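Local atomic coordinates of phosphatidylinositol-specific phospholipase C1 (Streptomyces antibioticus, PDB entry 3H4X), a protein that belongs to the phosphatidylinositol-specific phospholipase C family and folds as a single chain into a TIM-barrel-like alpha/beta domain. Residues R308-A320 and S329-A339. Sequence-based numbering, arbitrary orientation.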
ATOM      1  N   ARG A 308       2.597  17.855 -11.378  1.00 11.74           N
ATOM      2  CA  ARG A 308       1.691  17.446 -10.314  1.00 11.31           C
ATOM      3  C   ARG A 308       2.438  16.673  -9.219  1.00 11.15           C
ATOM      4  O   ARG A 308       2.221  16.903  -8.027  1.00 10.84           O
ATOM      5  CB  ARG A 308       0.537  16.628 -10.897  1.00 11.26           C
ATOM      6  CG  ARG A 308      -0.528  16.199  -9.898  1.00 10.91           C
ATOM      7  CD  ARG A 308      -1.070  17.348  -9.053  1.00 10.80           C
ATOM      8  NE  ARG A 308      -1.476  18.532  -9.817  1.00 11.02           N
ATOM      9  CZ  ARG A 308      -2.617  18.646 -10.491  1.00 11.28           C
ATOM     10  NH1 ARG A 308      -3.478  17.637 -10.543  1.00 11.73           N
ATOM     11  NH2 ARG A 308      -2.896  19.776 -11.130  1.00 12.52           N
ATOM     12  N   VAL A 309       3.330  15.773  -9.618  1.00 11.29           N
ATOM     13  CA  VAL A 309       4.137  15.045  -8.647  1.00 11.56           C
ATOM     14  C   VAL A 309       4.995  16.007  -7.820  1.00 11.65           C
ATOM     15  O   VAL A 309       5.090  15.880  -6.601  1.00 11.92           O
ATOM     16  CB  VAL A 309       5.022  13.985  -9.328  1.00 11.67           C
ATOM     17  CG1 VAL A 309       5.980  13.369  -8.328  1.00 11.90           C
ATOM     18  CG2 VAL A 309       4.153  12.913  -9.963  1.00 11.90           C
ATOM     19  N   ARG A 310       5.611  16.977  -8.488  1.00 12.05           N
ATOM     20  CA  ARG A 310       6.422  17.966  -7.789  1.00 12.53           C
ATOM     21  C   ARG A 310       5.592  18.789  -6.805  1.00 11.81           C
ATOM     22  O   ARG A 310       6.043  19.091  -5.702  1.00 11.98           O
ATOM     23  CB  ARG A 310       7.117  18.885  -8.791  1.00 13.34           C
ATOM     24  CG  ARG A 310       8.144  18.185  -9.652  1.00 15.77           C
ATOM     25  CD  ARG A 310       9.388  17.855  -8.853  1.00 19.46           C
ATOM     26  NE  ARG A 310      10.482  17.416  -9.714  1.00 21.74           N
ATOM     27  CZ  ARG A 310      11.754  17.353  -9.333  1.00 22.78           C
ATOM     28  NH1 ARG A 310      12.096  17.705  -8.101  1.00 23.46           N
ATOM     29  NH2 ARG A 310      12.683  16.941 -10.184  1.00 23.75           N
ATOM     30  N   GLN A 311       4.383  19.156  -7.213  1.00 11.49           N
ATOM     31  CA  GLN A 311       3.501  19.913  -6.333  1.00 11.18           C
ATOM     32  C   GLN A 311       3.188  19.105  -5.076  1.00 10.89           C
ATOM     33  O   GLN A 311       3.245  19.617  -3.959  1.00 10.76           O
ATOM     34  CB  GLN A 311       2.198  20.290  -7.042  1.00 11.55           C
ATOM     35  CG  GLN A 311       1.247  21.079  -6.146  1.00 11.78           C
ATOM     36  CD  GLN A 311      -0.114  21.307  -6.765  1.00 12.64           C
ATOM     37  OE1 GLN A 311      -0.466  20.698  -7.771  1.00 12.75           O
ATOM     38  NE2 GLN A 311      -0.888  22.203  -6.165  1.00 13.03           N
ATOM     39  N   LEU A 312       2.858  17.832  -5.259  1.00 10.53           N
ATOM     40  CA  LEU A 312       2.518  16.994  -4.118  1.00 10.21           C
ATOM     41  C   LEU A 312       3.726  16.703  -3.232  1.00 10.05           C
ATOM     42  O   LEU A 312       3.593  16.616  -2.013  1.00  9.55           O
ATOM     43  CB  LEU A 312       1.822  15.711  -4.574  1.00 10.63           C
ATOM     44  CG  LEU A 312       0.508  15.998  -5.308  1.00 11.77           C
ATOM     45  CD1 LEU A 312      -0.250  14.718  -5.623  1.00 12.63           C
ATOM     46  CD2 LEU A 312      -0.363  16.967  -4.516  1.00 12.93           C
ATOM     47  N   ALA A 313       4.902  16.575  -3.840  1.00 10.29           N
ATOM     48  CA  ALA A 313       6.132  16.422  -3.070  1.00 10.66           C
ATOM     49  C   ALA A 313       6.349  17.626  -2.153  1.00 10.93           C
ATOM     50  O   ALA A 313       6.674  17.475  -0.979  1.00 10.87           O
ATOM     51  CB  ALA A 313       7.324  16.235  -3.995  1.00 10.87           C
ATOM     52  N   ALA A 314       6.165  18.826  -2.693  1.00 11.18           N
ATOM     53  CA  ALA A 314       6.337  20.044  -1.905  1.00 11.45           C
ATOM     54  C   ALA A 314       5.304  20.109  -0.781  1.00 11.30           C
ATOM     55  O   ALA A 314       5.557  20.687   0.277  1.00 11.98           O
ATOM     56  CB  ALA A 314       6.251  21.272  -2.795  1.00 11.79           C
ATOM     57  N   ALA A 315       4.145  19.499  -1.017  1.00 10.83           N
ATOM     58  CA  ALA A 315       3.092  19.413  -0.007  1.00 10.60           C
ATOM     59  C   ALA A 315       3.236  18.177   0.891  1.00 10.33           C
ATOM     60  O   ALA A 315       2.299  17.803   1.594  1.00 10.31           O
ATOM     61  CB  ALA A 315       1.724  19.436  -0.671  1.00 11.00           C
ATOM     62  N   HIS A 316       4.412  17.552   0.858  1.00 10.03           N
ATOM     63  CA  HIS A 316       4.790  16.509   1.818  1.00  9.76           C
ATOM     64  C   HIS A 316       4.199  15.123   1.580  1.00  9.28           C
ATOM     65  O   HIS A 316       4.221  14.281   2.471  1.00  8.78           O
ATOM     66  CB  HIS A 316       4.516  16.968   3.250  1.00 10.10           C
ATOM     67  CG  HIS A 316       5.127  18.295   3.576  1.00 10.74           C
ATOM     68  ND1 HIS A 316       6.471  18.452   3.848  1.00 11.53           N
ATOM     69  CD2 HIS A 316       4.580  19.530   3.656  1.00 11.16           C
ATOM     70  CE1 HIS A 316       6.721  19.728   4.086  1.00 12.08           C
ATOM     71  NE2 HIS A 316       5.591  20.403   3.974  1.00 12.27           N
ATOM     72  N   ALA A 317       3.699  14.869   0.381  1.00  8.64           N
ATOM     73  CA  ALA A 317       3.281  13.515   0.037  1.00  8.31           C
ATOM     74  C   ALA A 317       4.484  12.575   0.044  1.00  7.94           C
ATOM     75  O   ALA A 317       5.596  12.973  -0.319  1.00  8.38           O
ATOM     76  CB  ALA A 317       2.618  13.494  -1.328  1.00  8.38           C
ATOM     77  N   SER A 318       4.262  11.330   0.457  1.00  7.62           N
ATOM     78  CA  SER A 318       5.226  10.259   0.211  1.00  7.38           C
ATOM     79  C   SER A 318       4.948   9.606  -1.136  1.00  7.11           C
ATOM     80  O   SER A 318       5.873   9.197  -1.839  1.00  7.03           O
ATOM     81  CB  SER A 318       5.144   9.185   1.290  1.00  7.38           C
ATOM     82  OG  SER A 318       5.467   9.706   2.560  1.00  7.61           O
ATOM     83  N   PHE A 319       3.669   9.489  -1.484  1.00  7.07           N
ATOM     84  CA  PHE A 319       3.263   8.890  -2.749  1.00  7.46           C
ATOM     85  C   PHE A 319       2.157   9.723  -3.369  1.00  7.63           C
ATOM     86  O   PHE A 319       1.285  10.226  -2.661  1.00  8.03           O
ATOM     87  CB  PHE A 319       2.726   7.469  -2.551  1.00  7.42           C
ATOM     88  CG  PHE A 319       3.708   6.514  -1.944  1.00  7.45           C
ATOM     89  CD1 PHE A 319       4.509   5.717  -2.746  1.00  8.44           C
ATOM     90  CD2 PHE A 319       3.815   6.392  -0.566  1.00  8.09           C
ATOM     91  CE1 PHE A 319       5.400   4.825  -2.181  1.00  8.65           C
ATOM     92  CE2 PHE A 319       4.708   5.499   0.001  1.00  8.66           C
ATOM     93  CZ  PHE A 319       5.502   4.719  -0.807  1.00  8.77           C
ATOM     94  N   ALA A 320       2.202   9.861  -4.690  1.00  8.12           N
ATOM     95  CA  ALA A 320       1.105  10.427  -5.460  1.00  8.63           C
ATOM     96  C   ALA A 320       0.581   9.310  -6.356  1.00  8.64           C
ATOM     97  O   ALA A 320       1.354   8.711  -7.107  1.00  8.77           O
ATOM     98  CB  ALA A 320       1.599  11.588  -6.303  1.00  9.16           C
ATOM     99  N   SER A 329       7.722   6.658 -17.500  1.00 16.60           N
ATOM    100  CA  SER A 329       8.768   7.604 -17.136  1.00 16.91           C
ATOM    101  C   SER A 329       8.354   8.394 -15.897  1.00 16.35           C
ATOM    102  O   SER A 329       9.167   8.648 -15.007  1.00 16.92           O
ATOM    103  CB  SER A 329       9.069   8.555 -18.300  1.00 17.41           C
ATOM    104  OG  SER A 329       8.027   9.500 -18.470  1.00 19.18           O
ATOM    105  N   VAL A 330       7.082   8.778 -15.846  1.00 15.43           N
ATOM    106  CA  VAL A 330       6.542   9.476 -14.688  1.00 14.51           C
ATOM    107  C   VAL A 330       6.435   8.527 -13.494  1.00 13.58           C
ATOM    108  O   VAL A 330       6.772   8.892 -12.368  1.00 13.19           O
ATOM    109  CB  VAL A 330       5.163  10.095 -14.993  1.00 14.63           C
ATOM    110  CG1 VAL A 330       4.546  10.685 -13.732  1.00 15.42           C
ATOM    111  CG2 VAL A 330       5.289  11.157 -16.080  1.00 14.69           C
ATOM    112  N   LEU A 331       5.989   7.300 -13.745  1.00 12.50           N
ATOM    113  CA  LEU A 331       5.830   6.323 -12.667  1.00 11.68           C
ATOM    114  C   LEU A 331       7.128   6.053 -11.913  1.00 11.66           C
ATOM    115  O   LEU A 331       7.096   5.729 -10.725  1.00 11.20           O
ATOM    116  CB  LEU A 331       5.257   5.011 -13.199  1.00 11.69           C
ATOM    117  CG  LEU A 331       3.865   5.129 -13.814  1.00 11.13           C
ATOM    118  CD1 LEU A 331       3.387   3.765 -14.281  1.00 11.21           C
ATOM    119  CD2 LEU A 331       2.885   5.739 -12.830  1.00 10.92           C
ATOM    120  N   LYS A 332       8.263   6.186 -12.595  1.00 12.06           N
ATOM    121  CA  LYS A 332       9.561   5.902 -11.984  1.00 12.95           C
ATOM    122  C   LYS A 332      10.116   7.080 -11.189  1.00 12.83           C
ATOM    123  O   LYS A 332      11.163   6.966 -10.555  1.00 13.10           O
ATOM    124  CB  LYS A 332      10.585   5.503 -13.050  1.00 13.58           C
ATOM    125  CG  LYS A 332      10.257   4.242 -13.808  1.00 15.48           C
ATOM    126  CD  LYS A 332      11.287   3.982 -14.894  1.00 17.64           C
ATOM    127  CE  LYS A 332      10.953   2.718 -15.661  1.00 18.81           C
ATOM    128  NZ  LYS A 332       9.590   2.797 -16.236  1.00 19.70           N
ATOM    129  N   THR A 333       9.423   8.212 -11.239  1.00 12.71           N
ATOM    130  CA  THR A 333       9.909   9.439 -10.617  1.00 12.89           C
ATOM    131  C   THR A 333      10.047   9.310  -9.100  1.00 12.19           C
ATOM    132  O   THR A 333       9.118   8.872  -8.418  1.00 11.90           O
ATOM    133  CB  THR A 333       8.980  10.629 -10.934  1.00 13.21           C
ATOM    134  OG1 THR A 333       8.909  10.820 -12.350  1.00 15.05           O
ATOM    135  CG2 THR A 333       9.497  11.903 -10.281  1.00 13.95           C
ATOM    136  N   VAL A 334      11.214   9.679  -8.582  1.00 11.91           N
ATOM    137  CA  VAL A 334      11.424   9.783  -7.145  1.00 11.91           C
ATOM    138  C   VAL A 334      12.128  11.105  -6.877  1.00 11.79           C
ATOM    139  O   VAL A 334      13.211  11.354  -7.415  1.00 12.25           O
ATOM    140  CB  VAL A 334      12.285   8.627  -6.599  1.00 12.03           C
ATOM    141  CG1 VAL A 334      12.443   8.755  -5.095  1.00 12.76           C
ATOM    142  CG2 VAL A 334      11.666   7.276  -6.955  1.00 12.41           C
ATOM    143  N   VAL A 335      11.509  11.958  -6.066  1.00 11.48           N
ATOM    144  CA  VAL A 335      12.063  13.279  -5.780  1.00 11.58           C
ATOM    145  C   VAL A 335      12.068  13.540  -4.281  1.00 11.33           C
ATOM    146  O   VAL A 335      11.432  12.809  -3.517  1.00 11.26           O
ATOM    147  CB  VAL A 335      11.274  14.398  -6.497  1.00 11.76           C
ATOM    148  CG1 VAL A 335      11.339  14.215  -8.007  1.00 12.71           C
ATOM    149  CG2 VAL A 335       9.831  14.429  -6.018  1.00 12.09           C
ATOM    150  N   PRO A 336      12.795  14.578  -3.843  1.00 11.46           N
ATOM    151  CA  PRO A 336      12.801  14.870  -2.418  1.00 11.57           C
ATOM    152  C   PRO A 336      11.424  15.294  -1.920  1.00 11.32           C
ATOM    153  O   PRO A 336      10.702  16.017  -2.604  1.00 11.64           O
ATOM    154  CB  PRO A 336      13.799  16.028  -2.297  1.00 11.72           C
ATOM    155  CG  PRO A 336      14.676  15.890  -3.495  1.00 12.39           C
ATOM    156  CD  PRO A 336      13.767  15.405  -4.580  1.00 11.72           C
ATOM    157  N   ARG A 337      11.076  14.823  -0.729  1.00 11.08           N
ATOM    158  CA  ARG A 337       9.817  15.157  -0.082  1.00 11.07           C
ATOM    159  C   ARG A 337       9.961  16.446   0.720  1.00 11.82           C
ATOM    160  O   ARG A 337      10.896  16.591   1.504  1.00 11.45           O
ATOM    161  CB  ARG A 337       9.416  14.010   0.847  1.00 10.60           C
ATOM    162  CG  ARG A 337       8.150  14.241   1.647  1.00  9.67           C
ATOM    163  CD  ARG A 337       7.972  13.122   2.666  1.00  9.21           C
ATOM    164  NE  ARG A 337       6.644  13.137   3.264  1.00  8.44           N
ATOM    165  CZ  ARG A 337       6.270  12.376   4.286  1.00  8.09           C
ATOM    166  NH1 ARG A 337       7.129  11.548   4.855  1.00  8.22           N
ATOM    167  NH2 ARG A 337       5.029  12.456   4.744  1.00  8.04           N
ATOM    168  N   GLY A 338       9.030  17.375   0.531  1.00 13.03           N
ATOM    169  CA  GLY A 338       9.027  18.611   1.308  1.00 15.24           C
ATOM    170  C   GLY A 338      10.090  19.605   0.887  1.00 16.65           C
ATOM    171  O   GLY A 338      10.735  20.234   1.730  1.00 17.49           O
ATOM    172  N   ALA A 339      10.267  19.747  -0.421  1.00 17.89           N
ATOM    173  CA  ALA A 339      11.199  20.722  -0.976  1.00 19.03           C
ATOM    174  C   ALA A 339      12.624  20.195  -0.933  1.00 19.55           C
ATOM    175  O   ALA A 339      13.096  19.588  -1.893  1.00 20.58           O
ATOM    176  CB  ALA A 339      11.090  22.045  -0.234  1.00 19.35           C
TER
HETATM  177  O   HOH W   1      11.050  17.631  -4.823  1.00 21.52           O
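Arg337 reaches past residues 316-318 and grips the carbonyl oxygen of His316 side-on with two nitrogens, NE at 2.8 Å and NH2 at 3.0 Å from His316 O. The oxygen lies close to the guanidinium plane, while Ser318 OG sits over one face of that group, 3.3 Å from Arg337 CZ. With Arg337 CG anti to its own backbone N (chi1 177°) and the chain extended as far as NE, the methylenes run past Ala317 O before the charged end meets its acceptors. Arginine suits this buried place because it has donors to spare: NH1 and NH2 also hydrogen-bond Gly29 O and Tyr281 O, and Ser318 OG is hydrogen-bonded to Leu283 N.

Arg337 holds His316 O just where a Schellman motif ends helix 302-314, with His316 at positive phi as its C-prime residue. The chain then enters strand 319-322, which closes the ring of this TIM-barrel-like fold between strands 282-286 and 31-36; the C-terminal strand 334-336 pairs antiparallel with strand 31-36. Ala313 O, inside the motif, takes His316 N and, from the opposite face of its plane, Gly338 N at 2.8 Å. Positive phi by itself favours glycine, and lacking a side chain lets Gly338 CA come within 3.6 Å of His316 ND1, which is hydrogen-bonded to Asp277 OD2. The small Ala313 CB lets Val335 CG2 approach to 3.7 Å. Farther back along the helix, buried Val309 packs inward more loosely, its CG1 4.3 Å from Thr333 CG2 and its CG2 facing Val330.

On the solvent side, exposed Arg310, bent at chi2 (-73°), lays its guanidinium over buried Val335 CG1, 3.4 Å from Arg310 CZ. A long, flat-ended arginine can cover a valine and still keep its charge in solvent; its polar link to Pro336 O runs through a water that Arg310 NH1 meets only weakly.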